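Local coordinates for protein glutathione S-transferase (Rhodospirillum rubrum F11, PDB 4O7H) that probably catalyses conjugation of glutathione to electrophilic substrates, working as a dimer of subunits that each join a thioredoxin-like domain to an all-helical one, at residues P180-D183 with A187-W190; L172-G177 with R215-L220; R142-L147 with R152-D157; A132-V137 with A176-W181; D99-R104 with H138-Y143. One frame throughout, in Å; residues are numbered along the deposited sequence.

Contact 1 of 5, residues P180-D183 with A187-W190; sequences PWED and AKEW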
# COMPACT_ATOMS: atom_id res chain seq x y z
N PRO A 180 0.96 18.16 -16.92
CA PRO A 180 1.71 19.28 -17.53
C PRO A 180 3.02 18.82 -18.12
O PRO A 180 4.14 19.15 -17.65
CB PRO A 180 1.89 20.23 -16.33
CG PRO A 180 2.05 19.30 -15.18
CD PRO A 180 1.11 18.16 -15.45
N TRP A 181 2.92 18.00 -19.16
CA TRP A 181 4.06 17.31 -19.72
C TRP A 181 5.18 18.27 -20.13
O TRP A 181 6.36 17.99 -19.92
CB TRP A 181 3.67 16.48 -20.94
CG TRP A 181 2.81 15.29 -20.68
CD1 TRP A 181 1.57 15.09 -21.12
CD2 TRP A 181 3.16 14.12 -19.90
NE1 TRP A 181 1.09 13.87 -20.69
CE2 TRP A 181 2.06 13.25 -19.96
CE3 TRP A 181 4.29 13.74 -19.21
CZ2 TRP A 181 2.05 12.02 -19.29
CZ3 TRP A 181 4.30 12.50 -18.56
CH2 TRP A 181 3.17 11.66 -18.63
N GLU A 182 4.82 19.38 -20.75
CA GLU A 182 5.89 20.20 -21.32
C GLU A 182 6.64 21.00 -20.25
O GLU A 182 7.71 21.55 -20.51
CB GLU A 182 5.33 21.10 -22.41
CG GLU A 182 4.81 20.30 -23.61
CD GLU A 182 5.88 19.71 -24.50
OE1 GLU A 182 7.10 19.71 -24.17
OE2 GLU A 182 5.53 19.25 -25.60
N ASP A 183 6.11 21.03 -19.04
CA ASP A 183 6.88 21.60 -17.93
C ASP A 183 7.97 20.65 -17.41
O ASP A 183 8.80 21.03 -16.57
CB ASP A 183 5.97 22.02 -16.79
CG ASP A 183 5.13 23.21 -17.13
OD1 ASP A 183 5.63 24.04 -17.89
OD2 ASP A 183 4.01 23.30 -16.63
N ALA A 187 10.73 13.75 -17.75
CA ALA A 187 9.60 12.83 -17.39
C ALA A 187 8.74 12.50 -18.59
O ALA A 187 8.36 11.34 -18.79
CB ALA A 187 8.70 13.41 -16.30
N LYS A 188 8.47 13.51 -19.42
CA LYS A 188 7.72 13.26 -20.64
C LYS A 188 8.38 12.23 -21.55
O LYS A 188 7.72 11.30 -22.09
CB LYS A 188 7.55 14.59 -21.40
CG LYS A 188 6.63 14.44 -22.60
CD LYS A 188 6.58 15.69 -23.46
CE LYS A 188 5.95 15.31 -24.79
NZ LYS A 188 5.91 16.45 -25.75
N GLU A 189 9.69 12.36 -21.73
CA GLU A 189 10.41 11.41 -22.56
C GLU A 189 10.38 10.00 -22.01
O GLU A 189 10.26 9.07 -22.76
CB GLU A 189 11.86 11.87 -22.81
CG GLU A 189 11.90 12.99 -23.87
CD GLU A 189 10.89 12.77 -25.03
OE1 GLU A 189 11.04 11.77 -25.82
OE2 GLU A 189 9.91 13.58 -25.15
N TRP A 190 10.50 9.87 -20.69
CA TRP A 190 10.43 8.58 -20.04
C TRP A 190 9.05 7.96 -20.24
O TRP A 190 8.92 6.78 -20.57
CB TRP A 190 10.80 8.71 -18.55
CG TRP A 190 10.22 7.54 -17.71
CD1 TRP A 190 10.76 6.35 -17.50
CD2 TRP A 190 8.98 7.54 -17.00
NE1 TRP A 190 9.97 5.57 -16.69
CE2 TRP A 190 8.84 6.29 -16.39
CE3 TRP A 190 7.97 8.48 -16.85
CZ2 TRP A 190 7.71 5.95 -15.66
CZ3 TRP A 190 6.84 8.14 -16.16
CH2 TRP A 190 6.72 6.89 -15.55
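Lys188 takes its aliphatic chain obliquely across Trp181 and delivers its ammonium to Glu182. The closest approach to the indole is at the backbone, Lys188 CA lying 3.7 Å from Trp181 CE3, and Lys188 CB follows at 4.0 Å from Trp181 CE3. Lys188 CG lies 4.0 Å from Trp181 CB, and Lys188 CD is 3.9 Å from Trp181 CB. With CG trans to the backbone nitrogen (chi1 -173°) and every later torsion extended, the long chain runs straight past the indole. Lys188 CE then passes 4.0 Å from Glu182 OE2, and Lys188 NZ closes a salt bridge of 2.8 Å to Glu182 OE2, arriving 59° above the carboxylate plane. The ammonium is also gripped by Phe222 O and faces the Phe222 ring as a cation-pi partner, while Trp181 NE1 bonds Asp174. Tryptophan fills the buried side and glutamate serves the exposed one. This ties the 3-10 turn at 181-183 to helix 185-195 in the helical C-terminal domain of the glutathione transferase fold.

Contact 2 of 5, residues L172-G177 with R215-L220; sequences LIDYAG and RHYADL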
# COMPACT_ATOMS: atom_id res chain seq x y z
N LEU A 172 -3.66 7.58 -16.04
CA LEU A 172 -5.02 8.00 -15.65
C LEU A 172 -5.10 9.53 -15.52
O LEU A 172 -6.10 10.12 -15.95
CB LEU A 172 -5.45 7.33 -14.36
CG LEU A 172 -5.93 5.93 -14.64
CD1 LEU A 172 -5.82 5.13 -13.33
CD2 LEU A 172 -7.34 5.96 -15.21
N ILE A 173 -4.03 10.17 -15.05
CA ILE A 173 -3.97 11.64 -15.04
C ILE A 173 -4.02 12.15 -16.47
O ILE A 173 -4.70 13.13 -16.76
CB ILE A 173 -2.73 12.19 -14.31
CG1 ILE A 173 -2.52 11.51 -12.93
CG2 ILE A 173 -2.85 13.70 -14.12
CD1 ILE A 173 -3.80 11.29 -12.13
N ASP A 174 -3.40 11.42 -17.37
CA ASP A 174 -3.35 11.83 -18.77
C ASP A 174 -4.70 11.62 -19.43
O ASP A 174 -5.14 12.46 -20.22
CB ASP A 174 -2.25 11.08 -19.50
CG ASP A 174 -1.78 11.75 -20.76
OD1 ASP A 174 -1.62 12.96 -20.76
OD2 ASP A 174 -1.45 11.02 -21.75
N TYR A 175 -5.39 10.53 -19.10
CA TYR A 175 -6.76 10.32 -19.58
C TYR A 175 -7.69 11.50 -19.21
O TYR A 175 -8.56 11.90 -20.02
CB TYR A 175 -7.28 8.97 -19.05
CG TYR A 175 -8.47 8.46 -19.79
CD1 TYR A 175 -9.72 9.03 -19.60
CD2 TYR A 175 -8.34 7.42 -20.68
CE1 TYR A 175 -10.81 8.54 -20.31
CE2 TYR A 175 -9.42 6.93 -21.41
CZ TYR A 175 -10.66 7.53 -21.21
OH TYR A 175 -11.75 7.04 -21.91
N ALA A 176 -7.47 12.08 -18.02
CA ALA A 176 -8.20 13.24 -17.55
C ALA A 176 -7.71 14.55 -18.13
O ALA A 176 -8.33 15.60 -17.90
CB ALA A 176 -8.15 13.30 -16.02
N GLY A 177 -6.58 14.51 -18.83
CA GLY A 177 -6.01 15.70 -19.48
C GLY A 177 -5.25 16.63 -18.54
O GLY A 177 -5.00 17.79 -18.88
N ARG A 215 -6.82 14.29 -27.16
CA ARG A 215 -6.42 13.89 -28.48
C ARG A 215 -5.00 13.30 -28.53
O ARG A 215 -4.72 12.48 -29.38
CB ARG A 215 -6.56 15.08 -29.45
CG ARG A 215 -5.64 16.28 -29.26
CD ARG A 215 -6.02 17.42 -30.24
NE ARG A 215 -5.86 16.98 -31.61
CZ ARG A 215 -6.83 16.61 -32.48
NH1 ARG A 215 -8.10 16.66 -32.21
NH2 ARG A 215 -6.49 16.12 -33.69
N HIS A 216 -4.12 13.68 -27.60
CA HIS A 216 -2.74 13.18 -27.58
C HIS A 216 -2.57 11.88 -26.80
O HIS A 216 -1.50 11.28 -26.75
CB HIS A 216 -1.83 14.21 -26.94
CG HIS A 216 -2.06 14.31 -25.47
ND1 HIS A 216 -2.95 15.20 -24.91
CD2 HIS A 216 -1.49 13.65 -24.42
CE1 HIS A 216 -2.94 15.07 -23.60
NE2 HIS A 216 -2.07 14.12 -23.28
N TYR A 217 -3.64 11.46 -26.11
CA TYR A 217 -3.54 10.32 -25.17
C TYR A 217 -2.96 9.06 -25.80
O TYR A 217 -2.07 8.42 -25.23
CB TYR A 217 -4.93 10.05 -24.57
CG TYR A 217 -4.97 8.88 -23.61
CD1 TYR A 217 -4.44 8.98 -22.33
CD2 TYR A 217 -5.46 7.68 -24.03
CE1 TYR A 217 -4.48 7.90 -21.47
CE2 TYR A 217 -5.53 6.62 -23.18
CZ TYR A 217 -5.03 6.74 -21.91
OH TYR A 217 -5.00 5.61 -21.07
N ALA A 218 -3.42 8.69 -26.99
CA ALA A 218 -2.90 7.51 -27.67
C ALA A 218 -1.79 7.83 -28.67
O ALA A 218 -1.41 6.98 -29.45
CB ALA A 218 -4.06 6.77 -28.34
N ASP A 219 -1.28 9.05 -28.67
CA ASP A 219 -0.19 9.41 -29.59
C ASP A 219 1.17 8.99 -29.01
O ASP A 219 1.61 9.54 -28.00
CB ASP A 219 -0.21 10.92 -29.80
CG ASP A 219 0.75 11.39 -30.89
OD1 ASP A 219 1.44 10.53 -31.50
OD2 ASP A 219 0.84 12.62 -31.11
N LEU A 220 1.86 8.08 -29.69
CA LEU A 220 3.17 7.66 -29.23
C LEU A 220 4.18 8.80 -29.36
O LEU A 220 5.19 8.88 -28.62
CB LEU A 220 3.60 6.39 -29.96
CG LEU A 220 2.71 5.17 -29.86
CD1 LEU A 220 3.45 3.93 -30.37
CD2 LEU A 220 2.30 4.93 -28.41
O HOH W 1 -1.08 8.34 -22.27
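The ring of Tyr217 receives the edge of Tyr175 on one face: Tyr175 CD2 stands 3.6 Å from Tyr217 CZ, offset toward the rim. The centroids are 5.1 Å apart and the planes meet at 77°, a T-shaped pair, with Tyr217 OH near the plane of the Tyr175 ring. The imidazole of His216 is approached at its edge, where His216 NE2 donates a hydrogen bond of 2.8 Å to Asp174 OD1. This bond is nearly straight (170°) and lies close to the ring plane, but it reaches the syn side of OD1 from somewhat out of the carboxylate plane. Histidine suits its place by offering a ring N-H in plane, and its chi1 (71°) puts the imidazole between the backbone nitrogen and the carbonyl carbon, from where NE2 reaches Asp174. Asp174 OD1 also takes Trp181 NE1, and OD2 accepts a bond from a water that donates in turn to Tyr217 O. An aspartate suits this buried place because its two oxygens can join several donors at once, and tyrosines combine apolar packing with polar tips: Tyr217 OH bonds Leu203 O, and Tyr175 OH bonds Ile211 O. The C-terminal loop is thus fastened to the end of helix 161-175, whose Ile173 packs on helix 85-119, while Leu172 touches both helix 85-119 and helix 11-22 of the thioredoxin-like domain.

Contact 3 of 5, residues R142-L147 with R152-D157; sequences RYISWL and RWLAGD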
# COMPACT_ATOMS: atom_id res chain seq x y z
N ARG A 142 8.80 16.37 -11.26
CA ARG A 142 10.18 16.83 -11.04
C ARG A 142 11.04 15.69 -10.48
O ARG A 142 12.23 15.53 -10.85
CB ARG A 142 10.23 18.04 -10.07
CG ARG A 142 9.70 19.34 -10.64
CD ARG A 142 10.22 20.57 -9.87
NE ARG A 142 9.77 20.57 -8.49
CZ ARG A 142 8.58 21.02 -8.10
NH1 ARG A 142 7.72 21.50 -8.99
NH2 ARG A 142 8.26 20.96 -6.82
N TYR A 143 10.45 14.87 -9.61
CA TYR A 143 11.17 13.75 -9.04
C TYR A 143 11.49 12.68 -10.07
O TYR A 143 12.56 12.14 -10.13
CB TYR A 143 10.38 13.16 -7.86
CG TYR A 143 11.09 12.13 -7.07
CD1 TYR A 143 12.42 12.30 -6.71
CD2 TYR A 143 10.45 10.97 -6.68
CE1 TYR A 143 13.09 11.34 -5.97
CE2 TYR A 143 11.10 10.01 -5.93
CZ TYR A 143 12.42 10.20 -5.57
OH TYR A 143 13.11 9.26 -4.89
N ILE A 144 10.50 12.35 -10.90
CA ILE A 144 10.73 11.44 -12.00
C ILE A 144 11.85 11.93 -12.90
O ILE A 144 12.74 11.17 -13.27
CB ILE A 144 9.41 11.23 -12.79
CG1 ILE A 144 8.40 10.45 -11.94
CG2 ILE A 144 9.70 10.55 -14.11
CD1 ILE A 144 7.04 10.35 -12.56
N SER A 145 11.79 13.22 -13.23
CA SER A 145 12.82 13.79 -14.09
C SER A 145 14.22 13.65 -13.46
O SER A 145 15.16 13.29 -14.14
CB SER A 145 12.55 15.25 -14.37
OG SER A 145 11.36 15.44 -15.14
N TRP A 146 14.30 13.89 -12.17
CA TRP A 146 15.57 13.71 -11.41
C TRP A 146 16.09 12.28 -11.45
O TRP A 146 17.27 12.01 -11.83
CB TRP A 146 15.37 14.18 -9.95
CG TRP A 146 16.62 14.10 -9.16
CD1 TRP A 146 17.03 13.07 -8.38
CD2 TRP A 146 17.67 15.09 -9.12
NE1 TRP A 146 18.29 13.35 -7.86
CE2 TRP A 146 18.68 14.59 -8.28
CE3 TRP A 146 17.83 16.34 -9.71
CZ2 TRP A 146 19.88 15.29 -8.02
CZ3 TRP A 146 19.06 17.06 -9.44
CH2 TRP A 146 20.02 16.52 -8.62
N LEU A 147 15.20 11.31 -11.20
CA LEU A 147 15.58 9.90 -11.24
C LEU A 147 16.04 9.49 -12.64
O LEU A 147 17.08 8.86 -12.82
CB LEU A 147 14.40 9.02 -10.74
CG LEU A 147 13.96 9.21 -9.31
CD1 LEU A 147 12.68 8.41 -9.15
CD2 LEU A 147 15.08 8.73 -8.36
N ARG A 152 18.78 4.64 -16.01
CA ARG A 152 18.22 4.18 -17.25
C ARG A 152 16.69 4.15 -17.16
O ARG A 152 15.99 4.60 -18.07
CB ARG A 152 18.78 2.80 -17.55
CG ARG A 152 18.43 2.25 -18.89
CD ARG A 152 18.96 0.83 -18.96
NE ARG A 152 18.92 0.27 -20.30
CZ ARG A 152 19.44 0.88 -21.35
NH1 ARG A 152 20.00 2.07 -21.20
NH2 ARG A 152 19.38 0.33 -22.55
N TRP A 153 16.20 3.62 -16.05
CA TRP A 153 14.77 3.50 -15.78
C TRP A 153 14.59 3.99 -14.33
O TRP A 153 15.55 4.28 -13.63
CB TRP A 153 14.32 2.05 -15.95
CG TRP A 153 14.35 1.56 -17.34
CD1 TRP A 153 15.32 0.76 -17.90
CD2 TRP A 153 13.40 1.80 -18.37
NE1 TRP A 153 15.02 0.51 -19.22
CE2 TRP A 153 13.85 1.13 -19.54
CE3 TRP A 153 12.22 2.55 -18.44
CZ2 TRP A 153 13.14 1.16 -20.75
CZ3 TRP A 153 11.53 2.58 -19.63
CH2 TRP A 153 12.00 1.91 -20.78
N LEU A 154 13.36 4.08 -13.82
CA LEU A 154 13.18 4.81 -12.54
C LEU A 154 13.93 4.22 -11.34
O LEU A 154 14.38 4.95 -10.48
CB LEU A 154 11.72 4.88 -12.09
CG LEU A 154 10.76 5.75 -12.86
CD1 LEU A 154 9.42 5.73 -12.12
CD2 LEU A 154 11.29 7.17 -12.92
N ALA A 155 14.06 2.90 -11.32
CA ALA A 155 14.69 2.20 -10.20
C ALA A 155 16.07 1.71 -10.50
O ALA A 155 16.70 1.07 -9.63
CB ALA A 155 13.83 1.02 -9.75
N GLY A 156 16.58 1.98 -11.69
CA GLY A 156 17.93 1.56 -12.10
C GLY A 156 18.02 1.08 -13.54
O GLY A 156 17.46 1.67 -14.45
N ASP A 157 18.79 -0.00 -13.75
CA ASP A 157 19.23 -0.40 -15.07
C ASP A 157 18.20 -1.12 -15.93
O ASP A 157 18.37 -1.26 -17.14
CB ASP A 157 20.48 -1.29 -14.94
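Leu154 meets Ile144 and Leu147 across the short turn that follows helix 127-150. Entering from Arg152, the chain reaches Trp153, whose side chain turns from the helix and packs on Leu159 and on Val194 of helix 185-195. Its backbone opens a type I turn, with Trp153 N bonded to Gly156 O and Gly156 N to Trp153 O. Leu154 follows and carries the contact: one branch, Leu154 CD2, comes obliquely to 3.9 Å from Ile144 CG2 and to 4.2 Å from Leu147 CD1. Its chi1 of -71°, with CG trans to the carbonyl carbon, carries the isobutyl group toward Ile144. Independently, Leu154 O lies 4.1 Å from Leu147 CB. Branched apolar residues suit such a buried place, where no hydrogen bond crosses. Leu154 N is held by Asp163 OD1; the sequence from Thr160 to Asp163 matches the Ser/Thr-X-X-Asp N-capping box found in the helical domain of glutathione transferases, and the same aspartate oxygen bonds Trp190 NE1. Ala155, facing away from helix 127-150, packs its methyl on Ala162 and on Val91 of helix 85-119. Gly156 then adopts phi 140° and psi -139°, a conformation that brings the CB position against the preceding carbonyl oxygen and so belongs to glycine.

Contact 4 of 5, residues A132-V137 with A176-W181; sequences AGRANV and AGDVPW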
# COMPACT_ATOMS: atom_id res chain seq x y z
N ALA A 132 -5.64 20.97 -6.23
CA ALA A 132 -4.59 20.40 -5.39
C ALA A 132 -3.87 19.29 -6.17
O ALA A 132 -2.65 19.26 -6.22
CB ALA A 132 -5.20 19.84 -4.10
N GLY A 133 -4.65 18.45 -6.82
CA GLY A 133 -4.09 17.34 -7.66
C GLY A 133 -3.21 17.84 -8.78
O GLY A 133 -2.10 17.34 -9.00
N ARG A 134 -3.69 18.90 -9.44
CA ARG A 134 -2.97 19.52 -10.54
C ARG A 134 -1.69 20.18 -10.07
O ARG A 134 -0.69 20.14 -10.75
CB ARG A 134 -3.89 20.54 -11.28
CG ARG A 134 -4.92 19.88 -12.18
CD ARG A 134 -6.00 20.81 -12.72
NE ARG A 134 -5.36 21.90 -13.42
CZ ARG A 134 -4.87 21.82 -14.65
NH1 ARG A 134 -4.99 20.69 -15.36
NH2 ARG A 134 -4.27 22.87 -15.19
N ALA A 135 -1.70 20.76 -8.88
CA ALA A 135 -0.47 21.37 -8.36
C ALA A 135 0.55 20.32 -7.94
O ALA A 135 1.73 20.46 -8.19
CB ALA A 135 -0.81 22.29 -7.20
N ASN A 136 0.05 19.26 -7.32
CA ASN A 136 0.90 18.22 -6.73
C ASN A 136 1.56 17.37 -7.78
O ASN A 136 2.67 16.87 -7.58
CB ASN A 136 0.04 17.31 -5.83
CG ASN A 136 -0.35 17.98 -4.52
OD1 ASN A 136 0.30 18.93 -4.09
ND2 ASN A 136 -1.38 17.51 -3.91
N VAL A 137 0.96 17.25 -8.95
CA VAL A 137 1.59 16.40 -9.99
C VAL A 137 2.93 16.99 -10.43
O VAL A 137 3.84 16.28 -10.79
CB VAL A 137 0.66 16.11 -11.20
CG1 VAL A 137 0.50 17.28 -12.11
CG2 VAL A 137 1.21 14.91 -12.00
N ALA A 176 -7.47 12.08 -18.02
CA ALA A 176 -8.20 13.24 -17.55
C ALA A 176 -7.71 14.55 -18.13
O ALA A 176 -8.33 15.60 -17.90
CB ALA A 176 -8.15 13.30 -16.02
N GLY A 177 -6.58 14.51 -18.83
CA GLY A 177 -6.01 15.70 -19.48
C GLY A 177 -5.25 16.63 -18.54
O GLY A 177 -5.00 17.79 -18.88
N ASP A 178 -4.79 16.15 -17.40
CA ASP A 178 -4.22 17.00 -16.38
C ASP A 178 -2.70 16.89 -16.16
O ASP A 178 -2.20 17.38 -15.13
CB ASP A 178 -4.97 16.75 -15.06
CG ASP A 178 -6.37 17.37 -15.06
OD1 ASP A 178 -6.48 18.51 -15.54
OD2 ASP A 178 -7.34 16.68 -14.64
N VAL A 179 -1.96 16.25 -17.08
CA VAL A 179 -0.51 16.19 -16.92
C VAL A 179 0.17 17.35 -17.65
O VAL A 179 0.03 17.46 -18.86
CB VAL A 179 0.09 14.88 -17.41
CG1 VAL A 179 1.51 14.81 -16.99
CG2 VAL A 179 -0.66 13.68 -16.85
N PRO A 180 0.96 18.16 -16.92
CA PRO A 180 1.71 19.28 -17.53
C PRO A 180 3.02 18.82 -18.12
O PRO A 180 4.14 19.15 -17.65
CB PRO A 180 1.89 20.23 -16.33
CG PRO A 180 2.05 19.30 -15.18
CD PRO A 180 1.11 18.16 -15.45
N TRP A 181 2.92 18.00 -19.16
CA TRP A 181 4.06 17.31 -19.72
C TRP A 181 5.18 18.27 -20.13
O TRP A 181 6.36 17.99 -19.92
CB TRP A 181 3.67 16.48 -20.94
CG TRP A 181 2.81 15.29 -20.68
CD1 TRP A 181 1.57 15.09 -21.12
CD2 TRP A 181 3.16 14.12 -19.90
NE1 TRP A 181 1.09 13.87 -20.69
CE2 TRP A 181 2.06 13.25 -19.96
CE3 TRP A 181 4.29 13.74 -19.21
CZ2 TRP A 181 2.05 12.02 -19.29
CZ3 TRP A 181 4.30 12.50 -18.56
CH2 TRP A 181 3.17 11.66 -18.63
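Arg134 and Asp178 cross at about a right angle, the guanidinium and carboxylate planes being turned 70° apart. A bend at chi3 swings the guanidinium over so that Arg134 NH1 lies 2.6 Å from Asp178 OD1, a short salt bridge with a hydrogen-bond angle of only 137°. The donor approaches OD1 on its anti side, tilted somewhat out of the carboxylate plane, while the oxygen stays near the plane of the guanidinium. Arg134 CD comes within 3.7 Å of Asp178 OD1, so the carboxylate also rests against the aliphatic chain. Asp178 OD2 is held in a second salt bridge by Lys114 of helix 85-119; with both oxygens facing cations, the carboxylate is probably kept ionised. One helical turn further on, Val137 and Pro180 reach toward each other tip to tip: Val137 CG1 stands 3.5 Å from Pro180 CD. That methyl lies between the backbone nitrogen and carbonyl carbon (chi1 75°), which aims it at the proline, while the valine also packs on Phe102 and Val106. Glycine suits position 177, whose positive phi closes helix 161-175 with a Schellman motif. Proline suits the centre of the inverse gamma turn at 180 because its ring holds phi near the negative value such a turn needs. A Schellman-capped helix end followed by a loop that lies on helix 127-150 is part of the helical C-terminal domain of the glutathione transferase fold.

Contact 5 of 5, residues D99-R104 with H138-Y143; sequences DRKFNR and HTHLRY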
# COMPACT_ATOMS: atom_id res chain seq x y z
N ASP A 99 2.14 4.30 -5.33
CA ASP A 99 0.84 3.74 -4.87
C ASP A 99 0.31 4.36 -3.56
O ASP A 99 -0.87 4.22 -3.24
CB ASP A 99 0.90 2.21 -4.74
CG ASP A 99 0.75 1.49 -6.06
OD1 ASP A 99 0.18 2.04 -7.08
OD2 ASP A 99 1.24 0.33 -6.16
N ARG A 100 1.17 5.02 -2.79
CA ARG A 100 0.75 5.82 -1.62
C ARG A 100 0.76 7.31 -1.89
O ARG A 100 -0.29 7.95 -1.82
CB ARG A 100 1.63 5.51 -0.36
CG ARG A 100 1.37 6.41 0.83
CD ARG A 100 2.01 5.90 2.17
NE ARG A 100 3.45 5.73 1.98
CZ ARG A 100 4.11 4.58 2.03
NH1 ARG A 100 3.48 3.44 2.30
NH2 ARG A 100 5.39 4.57 1.76
N LYS A 101 1.94 7.89 -2.03
CA LYS A 101 2.11 9.36 -2.06
C LYS A 101 1.48 9.96 -3.34
O LYS A 101 0.65 10.87 -3.27
CB LYS A 101 3.56 9.79 -1.90
CG LYS A 101 3.73 11.26 -1.71
CD LYS A 101 5.19 11.66 -1.64
CE LYS A 101 5.41 13.16 -1.80
NZ LYS A 101 4.91 13.94 -0.63
N PHE A 102 1.90 9.49 -4.51
CA PHE A 102 1.30 10.01 -5.73
C PHE A 102 -0.18 9.73 -5.74
O PHE A 102 -1.00 10.59 -6.11
CB PHE A 102 1.99 9.39 -6.97
CG PHE A 102 1.55 9.97 -8.30
CD1 PHE A 102 0.34 9.66 -8.85
CD2 PHE A 102 2.40 10.78 -9.00
CE1 PHE A 102 -0.04 10.20 -10.06
CE2 PHE A 102 2.06 11.29 -10.22
CZ PHE A 102 0.82 11.01 -10.75
N ASN A 103 -0.56 8.51 -5.33
CA ASN A 103 -1.94 8.11 -5.34
C ASN A 103 -2.81 9.05 -4.49
O ASN A 103 -3.89 9.43 -4.92
CB ASN A 103 -2.10 6.68 -4.86
CG ASN A 103 -3.52 6.20 -4.93
OD1 ASN A 103 -4.13 6.15 -5.98
ND2 ASN A 103 -4.11 5.92 -3.74
N ARG A 104 -2.33 9.38 -3.29
CA ARG A 104 -3.12 10.20 -2.38
C ARG A 104 -3.17 11.65 -2.82
O ARG A 104 -4.20 12.32 -2.63
CB ARG A 104 -2.60 10.08 -0.92
CG ARG A 104 -2.89 8.69 -0.35
CD ARG A 104 -4.39 8.35 -0.10
NE ARG A 104 -4.98 9.18 0.97
CZ ARG A 104 -4.88 8.93 2.27
NH1 ARG A 104 -4.24 7.85 2.70
NH2 ARG A 104 -5.43 9.75 3.15
N HIS A 138 3.08 18.31 -10.35
CA HIS A 138 4.38 18.89 -10.67
C HIS A 138 5.56 18.34 -9.80
O HIS A 138 6.63 18.08 -10.32
CB HIS A 138 4.33 20.41 -10.52
CG HIS A 138 3.60 21.10 -11.62
ND1 HIS A 138 4.20 21.46 -12.80
CD2 HIS A 138 2.32 21.51 -11.71
CE1 HIS A 138 3.32 22.05 -13.58
NE2 HIS A 138 2.17 22.09 -12.94
N THR A 139 5.36 18.22 -8.50
CA THR A 139 6.42 17.76 -7.59
C THR A 139 6.84 16.35 -7.97
O THR A 139 8.03 16.02 -7.98
CB THR A 139 5.92 17.75 -6.15
OG1 THR A 139 5.28 19.02 -5.86
CG2 THR A 139 7.03 17.52 -5.20
N HIS A 140 5.84 15.53 -8.29
CA HIS A 140 6.13 14.16 -8.74
C HIS A 140 6.85 14.05 -10.06
O HIS A 140 7.73 13.20 -10.23
CB HIS A 140 4.86 13.34 -8.75
CG HIS A 140 4.33 13.12 -7.38
ND1 HIS A 140 4.78 12.09 -6.58
CD2 HIS A 140 3.45 13.83 -6.64
CE1 HIS A 140 4.20 12.19 -5.39
NE2 HIS A 140 3.41 13.25 -5.40
N LEU A 141 6.41 14.88 -11.03
CA LEU A 141 7.12 14.93 -12.29
C LEU A 141 8.54 15.42 -12.16
O LEU A 141 9.40 14.91 -12.86
CB LEU A 141 6.37 15.75 -13.31
CG LEU A 141 5.09 15.08 -13.80
CD1 LEU A 141 4.17 16.11 -14.43
CD2 LEU A 141 5.35 13.92 -14.77
N ARG A 142 8.80 16.37 -11.26
CA ARG A 142 10.18 16.83 -11.04
C ARG A 142 11.04 15.69 -10.48
O ARG A 142 12.23 15.53 -10.85
CB ARG A 142 10.23 18.04 -10.07
CG ARG A 142 9.70 19.34 -10.64
CD ARG A 142 10.22 20.57 -9.87
NE ARG A 142 9.77 20.57 -8.49
CZ ARG A 142 8.58 21.02 -8.10
NH1 ARG A 142 7.72 21.50 -8.99
NH2 ARG A 142 8.26 20.96 -6.82
N TYR A 143 10.45 14.87 -9.61
CA TYR A 143 11.17 13.75 -9.04
C TYR A 143 11.49 12.68 -10.07
O TYR A 143 12.56 12.14 -10.13
CB TYR A 143 10.38 13.16 -7.86
CG TYR A 143 11.09 12.13 -7.07
CD1 TYR A 143 12.42 12.30 -6.71
CD2 TYR A 143 10.45 10.97 -6.68
CE1 TYR A 143 13.09 11.34 -5.97
CE2 TYR A 143 11.10 10.01 -5.93
CZ TYR A 143 12.42 10.20 -5.57
OH TYR A 143 13.11 9.26 -4.89
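Phe102 turns its edge to the face of His140, the tight part of the contact. Phe102 CD2 lies 3.4 Å from His140 CG, the centroids are 5.0 Å apart and the planes meet at 72°: a T-shaped pair. The Phe102 CA adds a CH-pi contact over the same imidazole, 4.0 Å from its centroid. Histidine suits this buried site because its ring stacks while both nitrogens still find partners, NE2 with Glu105 and ND1 with Trp97. The looser side belongs to Lys101, partly exposed. Lys101 CG comes only to 3.8 Å from His140 CE1, near the plane of that ring, and its methylenes pass obliquely by the CE1 corner before the chain bends at chi4 (70°) so that NZ pairs with Glu105. Beyond it lies the second subunit: Lys101 packs on Glu47 of that chain, and Arg100 forms salt bridges with its Glu47 and Asp63. Close packing of helix 85-119 on helix 127-150 beside the dimer interface is characteristic of the glutathione transferase helical domain.

From the N terminus, contact 5 first closes the loop between helices 85-119 and 127-150. Contact 4 opens on the latter helix before contact 5 has closed, so the two cross; it returns at 176-181, after helix 161-175. Contact 3 begins where contact 5 ends and lies within the span of contact 4, folding the turn after helix 127-150 back on it. Contact 2 starts where contact 4 finishes and spans to the C-terminal loop, enclosing contact 1, which joins 180-183 to helix 185-195. Contacts 1, 2 and 4 meet around residues 174-181, and contacts 1 and 3 touch through Ala187 and Ile144, linking helices 85-119, 127-150, 161-175 and 185-195 and the C-terminal tail.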